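Long-range contact in epimerase (Methylomonas sp. DH-1, PDB 7CJ7), which catalyses the manganese-dependent epimerization of ketoses at C3, with highest activity toward L-ribulose and lower activity toward D-ribulose, D-allulose and D-fructose: residues G146-E158 against N179-E192. Sequence-based numbering, arbitrary orientation.
Sequences GINIDLEVVNRYE and NAFLHLDTYHMNIE. With MN (manganese (II) ion), chain D; SOL (L-sorbose), chain C.
V154 and the imidazole of H188 show how a flat pocket group is held at a set angle by what lies on its two faces. CB of V154 sits over the middle of one face, 3.6 Å from the ring centroid, while the ring of Y187 backs the opposite face; thus sandwiched, H188 NE2 donates hydrogen bonds to O1 and O2 of L-sorbose. N155 ND2 gives a weak hydrogen bond to H188 ND1 (3.0 Å), with the I191 CD1 methyl beside it. One step inward the same idea recurs: the side chain of E152, with CG anti to the backbone N (chi1 -167°), runs across the face of H183, its CG 3.5 Å above the ring centre and its carboxylate stacked nearly parallel to the imidazole. Its OE2 then reaches manganese at 2.1 Å, beside D185 OD2 at 2.0 Å, and H211 and E246 complete the protein ligands. E152 and D185 belong to neighbouring parallel strands of the TIM barrel, 148-152 and 180-185, linked as a beta-alpha-beta unit through helix 165-175, with the metal site at their C-terminal ends. L182 CD1, on the side facing that helix, presses tightly against V153 CG2 (3.5 Å), and L172 packs on L182 and A180. Beyond the strands, E192 turns at chi2 (-67°) and R156 grips it in a side-on, two-nitrogen salt bridge: NE meets the syn lone pair of OE2 (2.9 Å), NH2 meets OE1. OE2 also accepts R156 N from above the carboxylate plane, and OE1 pairs with R265 of the second subunit. With an alanine here, both arginines and R156 N would probably lose the carboxylate they share.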
loop_
_atom_site.group_PDB
_atom_site.type_symbol
_atom_site.label_atom_id
_atom_site.label_comp_id
_atom_site.label_asym_id
_atom_site.label_seq_id
_atom_site.Cartn_x
_atom_site.Cartn_y
_atom_site.Cartn_z
ATOM N N GLY A 146 -10.795 32.820 1.451
ATOM C CA GLY A 146 -9.929 32.691 2.640
ATOM C C GLY A 146 -9.581 31.246 2.958
ATOM O O GLY A 146 -9.376 30.916 4.143
ATOM N N ILE A 147 -9.465 30.405 1.934
ATOM C CA ILE A 147 -9.242 28.944 2.110
ATOM C C ILE A 147 -7.844 28.572 1.593
ATOM O O ILE A 147 -7.443 29.024 0.498
ATOM C CB ILE A 147 -10.383 28.151 1.448
ATOM C CG1 ILE A 147 -11.661 28.224 2.299
ATOM C CG2 ILE A 147 -9.963 26.714 1.171
ATOM C CD1 ILE A 147 -12.917 27.896 1.544
ATOM N N ASN A 148 -7.106 27.816 2.401
ATOM C CA ASN A 148 -5.850 27.141 1.992
ATOM C C ASN A 148 -6.190 25.769 1.405
ATOM O O ASN A 148 -7.105 25.089 1.921
ATOM C CB ASN A 148 -4.876 26.960 3.156
ATOM C CG ASN A 148 -4.492 28.247 3.846
ATOM O OD1 ASN A 148 -4.146 29.221 3.188
ATOM N ND2 ASN A 148 -4.522 28.241 5.169
ATOM N N ILE A 149 -5.432 25.333 0.404
ATOM C CA ILE A 149 -5.526 23.940 -0.103
ATOM C C ILE A 149 -4.249 23.206 0.307
ATOM O O ILE A 149 -3.156 23.792 0.248
ATOM C CB ILE A 149 -5.802 23.878 -1.611
ATOM C CG1 ILE A 149 -4.618 24.353 -2.457
ATOM C CG2 ILE A 149 -7.069 24.657 -1.927
ATOM C CD1 ILE A 149 -4.824 24.117 -3.943
ATOM N N ASP A 150 -4.414 21.967 0.749
ATOM C CA ASP A 150 -3.308 21.114 1.235
ATOM C C ASP A 150 -3.354 19.821 0.419
ATOM O O ASP A 150 -4.363 19.090 0.501
ATOM C CB ASP A 150 -3.427 20.894 2.741
ATOM C CG ASP A 150 -3.805 22.153 3.503
ATOM O OD1 ASP A 150 -2.887 22.946 3.828
ATOM O OD2 ASP A 150 -5.024 22.341 3.748
ATOM N N LEU A 151 -2.307 19.572 -0.356
ATOM C CA LEU A 151 -2.236 18.441 -1.307
ATOM C C LEU A 151 -1.650 17.236 -0.571
ATOM O O LEU A 151 -0.466 17.281 -0.165
ATOM C CB LEU A 151 -1.376 18.869 -2.497
ATOM C CG LEU A 151 -2.022 19.863 -3.465
ATOM C CD1 LEU A 151 -2.298 21.216 -2.832
ATOM C CD2 LEU A 151 -1.142 20.039 -4.679
ATOM N N GLU A 152 -2.476 16.216 -0.355
ATOM C CA GLU A 152 -2.089 15.036 0.443
ATOM C C GLU A 152 -1.249 14.091 -0.421
ATOM O O GLU A 152 -1.762 13.547 -1.410
ATOM C CB GLU A 152 -3.311 14.312 0.987
ATOM C CG GLU A 152 -2.939 13.302 2.042
ATOM C CD GLU A 152 -4.137 12.577 2.621
ATOM O OE1 GLU A 152 -5.275 12.767 2.096
ATOM O OE2 GLU A 152 -3.937 11.846 3.592
ATOM N N VAL A 153 -0.009 13.876 -0.008
ATOM C CA VAL A 153 0.893 12.836 -0.576
ATOM C C VAL A 153 0.350 11.477 -0.146
ATOM O O VAL A 153 0.183 11.250 1.060
ATOM C CB VAL A 153 2.330 13.062 -0.085
ATOM C CG1 VAL A 153 3.254 11.964 -0.581
ATOM C CG2 VAL A 153 2.818 14.444 -0.491
ATOM N N VAL A 154 0.053 10.600 -1.090
ATOM C CA VAL A 154 -0.482 9.265 -0.722
ATOM C C VAL A 154 0.352 8.208 -1.433
ATOM O O VAL A 154 1.170 8.549 -2.310
ATOM C CB VAL A 154 -1.980 9.129 -1.039
ATOM C CG1 VAL A 154 -2.818 10.073 -0.191
ATOM C CG2 VAL A 154 -2.248 9.330 -2.523
ATOM N N ASN A 155 0.153 6.959 -1.049
ATOM C CA ASN A 155 1.024 5.853 -1.506
ATOM C C ASN A 155 0.726 5.545 -2.979
ATOM O O ASN A 155 -0.286 6.031 -3.546
ATOM C CB ASN A 155 0.897 4.646 -0.571
ATOM C CG ASN A 155 -0.428 3.937 -0.694
ATOM O OD1 ASN A 155 -0.730 3.412 -1.756
ATOM N ND2 ASN A 155 -1.217 3.918 0.378
ATOM N N ARG A 156 1.588 4.728 -3.564
ATOM C CA ARG A 156 1.594 4.330 -4.992
ATOM C C ARG A 156 0.244 3.719 -5.399
ATOM O O ARG A 156 -0.116 3.839 -6.586
ATOM C CB ARG A 156 2.726 3.324 -5.201
ATOM C CG ARG A 156 2.539 2.031 -4.414
ATOM C CD ARG A 156 3.784 1.165 -4.370
ATOM N NE ARG A 156 4.909 1.864 -3.771
ATOM C CZ ARG A 156 6.168 1.472 -3.875
ATOM N NH1 ARG A 156 6.457 0.372 -4.542
ATOM N NH2 ARG A 156 7.136 2.181 -3.316
ATOM N N TYR A 157 -0.470 3.050 -4.495
ATOM C CA TYR A 157 -1.749 2.380 -4.852
ATOM C C TYR A 157 -2.899 3.403 -4.904
ATOM O O TYR A 157 -3.996 3.010 -5.312
ATOM C CB TYR A 157 -2.072 1.235 -3.884
ATOM C CG TYR A 157 -0.984 0.203 -3.724
ATOM C CD1 TYR A 157 -0.771 -0.784 -4.673
ATOM C CD2 TYR A 157 -0.184 0.193 -2.594
ATOM C CE1 TYR A 157 0.216 -1.744 -4.512
ATOM C CE2 TYR A 157 0.815 -0.749 -2.419
ATOM C CZ TYR A 157 1.006 -1.734 -3.377
ATOM O OH TYR A 157 1.975 -2.674 -3.203
ATOM N N GLU A 158 -2.665 4.661 -4.503
ATOM C CA GLU A 158 -3.737 5.687 -4.371
ATOM C C GLU A 158 -3.485 6.914 -5.264
ATOM O O GLU A 158 -4.445 7.668 -5.480
ATOM C CB GLU A 158 -3.921 6.064 -2.901
ATOM C CG GLU A 158 -4.464 4.920 -2.047
ATOM C CD GLU A 158 -4.860 5.330 -0.635
ATOM O OE1 GLU A 158 -5.138 6.530 -0.438
ATOM O OE2 GLU A 158 -4.854 4.464 0.275
ATOM N N ASN A 179 -1.219 29.913 -0.975
ATOM C CA ASN A 179 -2.247 29.223 -0.149
ATOM C C ASN A 179 -2.314 27.755 -0.564
ATOM O O ASN A 179 -3.301 27.104 -0.223
ATOM C CB ASN A 179 -3.618 29.891 -0.240
ATOM C CG ASN A 179 -4.213 29.815 -1.624
ATOM O OD1 ASN A 179 -3.516 30.034 -2.605
ATOM N ND2 ASN A 179 -5.503 29.537 -1.706
ATOM N N ALA A 180 -1.275 27.239 -1.223
ATOM C CA ALA A 180 -1.161 25.800 -1.531
ATOM C C ALA A 180 -0.041 25.196 -0.680
ATOM O O ALA A 180 1.095 25.694 -0.708
ATOM C CB ALA A 180 -0.952 25.572 -2.999
ATOM N N PHE A 181 -0.363 24.146 0.059
ATOM C CA PHE A 181 0.535 23.525 1.060
ATOM C C PHE A 181 0.637 22.022 0.803
ATOM O O PHE A 181 -0.217 21.435 0.094
ATOM C CB PHE A 181 0.023 23.769 2.482
ATOM C CG PHE A 181 0.036 25.214 2.895
ATOM C CD1 PHE A 181 -1.047 26.036 2.621
ATOM C CD2 PHE A 181 1.120 25.749 3.567
ATOM C CE1 PHE A 181 -1.039 27.367 2.999
ATOM C CE2 PHE A 181 1.126 27.082 3.941
ATOM C CZ PHE A 181 0.048 27.887 3.651
ATOM N N LEU A 182 1.660 21.423 1.404
ATOM C CA LEU A 182 1.825 19.957 1.466
ATOM C C LEU A 182 0.966 19.421 2.616
ATOM O O LEU A 182 0.810 20.099 3.654
ATOM C CB LEU A 182 3.303 19.646 1.690
ATOM C CG LEU A 182 3.699 18.183 1.559
ATOM C CD1 LEU A 182 3.631 17.757 0.107
ATOM C CD2 LEU A 182 5.089 17.952 2.127
ATOM N N HIS A 183 0.422 18.238 2.422
ATOM C CA HIS A 183 -0.346 17.490 3.444
ATOM C C HIS A 183 0.321 16.121 3.580
ATOM O O HIS A 183 0.445 15.434 2.559
ATOM C CB HIS A 183 -1.818 17.485 3.017
ATOM C CG HIS A 183 -2.727 16.597 3.791
ATOM N ND1 HIS A 183 -4.054 16.447 3.433
ATOM C CD2 HIS A 183 -2.524 15.803 4.869
ATOM C CE1 HIS A 183 -4.634 15.598 4.258
ATOM N NE2 HIS A 183 -3.720 15.195 5.159
ATOM N N LEU A 184 0.824 15.787 4.771
ATOM C CA LEU A 184 1.502 14.494 5.017
ATOM C C LEU A 184 0.596 13.625 5.881
ATOM O O LEU A 184 -0.140 14.179 6.725
ATOM C CB LEU A 184 2.857 14.711 5.685
ATOM C CG LEU A 184 3.942 15.307 4.787
ATOM C CD1 LEU A 184 5.207 15.527 5.593
ATOM C CD2 LEU A 184 4.238 14.403 3.596
ATOM N N ASP A 185 0.651 12.320 5.645
ATOM C CA ASP A 185 -0.198 11.305 6.318
ATOM C C ASP A 185 0.712 10.152 6.739
ATOM O O ASP A 185 1.341 9.541 5.853
ATOM C CB ASP A 185 -1.322 10.878 5.376
ATOM C CG ASP A 185 -2.254 9.828 5.955
ATOM O OD1 ASP A 185 -1.775 8.967 6.691
ATOM O OD2 ASP A 185 -3.444 9.891 5.644
ATOM N N THR A 186 0.816 9.874 8.038
ATOM C CA THR A 186 1.813 8.908 8.569
ATOM C C THR A 186 1.579 7.517 7.957
ATOM O O THR A 186 2.557 6.776 7.807
ATOM C CB THR A 186 1.808 8.873 10.099
ATOM O OG1 THR A 186 0.496 8.546 10.567
ATOM C CG2 THR A 186 2.264 10.189 10.693
ATOM N N TYR A 187 0.337 7.153 7.641
ATOM C CA TYR A 187 0.023 5.840 7.020
ATOM C C TYR A 187 0.741 5.733 5.669
ATOM O O TYR A 187 1.379 4.708 5.379
ATOM C CB TYR A 187 -1.485 5.651 6.858
ATOM C CG TYR A 187 -1.860 4.553 5.897
ATOM C CD1 TYR A 187 -1.759 3.222 6.250
ATOM C CD2 TYR A 187 -2.321 4.846 4.625
ATOM C CE1 TYR A 187 -2.092 2.209 5.363
ATOM C CE2 TYR A 187 -2.664 3.844 3.732
ATOM C CZ TYR A 187 -2.576 2.521 4.111
ATOM O OH TYR A 187 -2.906 1.525 3.236
ATOM N N HIS A 188 0.624 6.770 4.840
ATOM C CA HIS A 188 1.246 6.811 3.492
ATOM C C HIS A 188 2.767 6.919 3.615
ATOM O O HIS A 188 3.473 6.266 2.826
ATOM C CB HIS A 188 0.614 7.930 2.665
ATOM C CG HIS A 188 -0.839 7.704 2.422
ATOM N ND1 HIS A 188 -1.300 6.647 1.665
ATOM C CD2 HIS A 188 -1.929 8.390 2.835
ATOM C CE1 HIS A 188 -2.619 6.703 1.614
ATOM N NE2 HIS A 188 -3.024 7.765 2.320
ATOM N N MET A 189 3.256 7.706 4.572
ATOM C CA MET A 189 4.706 7.937 4.780
ATOM C C MET A 189 5.368 6.609 5.155
ATOM O O MET A 189 6.511 6.362 4.727
ATOM C CB MET A 189 4.946 8.951 5.900
ATOM C CG MET A 189 4.404 10.323 5.603
ATOM S SD MET A 189 4.636 11.432 7.006
ATOM C CE MET A 189 6.426 11.529 7.054
ATOM N N ASN A 190 4.654 5.789 5.927
ATOM C CA ASN A 190 5.160 4.492 6.443
ATOM C C ASN A 190 5.551 3.602 5.257
ATOM O O ASN A 190 6.495 2.801 5.389
ATOM C CB ASN A 190 4.124 3.811 7.340
ATOM C CG ASN A 190 4.640 2.502 7.891
ATOM O OD1 ASN A 190 5.671 2.478 8.567
ATOM N ND2 ASN A 190 3.977 1.411 7.549
ATOM N N ILE A 191 4.853 3.749 4.131
ATOM C CA ILE A 191 5.110 2.951 2.902
ATOM C C ILE A 191 6.250 3.607 2.111
ATOM O O ILE A 191 7.235 2.909 1.830
ATOM C CB ILE A 191 3.815 2.783 2.086
ATOM C CG1 ILE A 191 2.760 2.013 2.883
ATOM C CG2 ILE A 191 4.091 2.131 0.743
ATOM C CD1 ILE A 191 1.349 2.157 2.359
ATOM N N GLU A 192 6.171 4.912 1.843
ATOM C CA GLU A 192 6.907 5.557 0.719
ATOM C C GLU A 192 8.176 6.295 1.174
ATOM O O GLU A 192 9.084 6.406 0.354
ATOM C CB GLU A 192 5.981 6.506 -0.041
ATOM C CG GLU A 192 4.763 5.840 -0.657
ATOM C CD GLU A 192 5.017 4.860 -1.795
ATOM O OE1 GLU A 192 6.166 4.798 -2.296
ATOM O OE2 GLU A 192 4.066 4.154 -2.174
HETATM MN MN MN D . -5.103 10.769 4.927
HETATM C C1 SOL C . -6.662 8.313 1.702
HETATM O O1 SOL C . -5.863 7.162 1.846
HETATM C C2 SOL C . -6.422 9.298 2.800
HETATM O O2 SOL C . -5.387 9.268 3.444
HETATM C C3 SOL C . -7.520 10.300 3.128
HETATM O O3 SOL C . -7.003 11.400 3.840
HETATM C C4 SOL C . -8.239 10.770 1.867
HETATM O O4 SOL C . -7.306 11.428 1.008
HETATM C C5 SOL C . -9.398 11.730 2.145
HETATM O O5 SOL C . -9.884 12.253 0.909
HETATM C C6 SOL C . -10.550 11.089 2.889
HETATM O O6 SOL C . -11.574 12.052 3.154
HETATM O O HOH W 1 1.974 11.534 3.135
#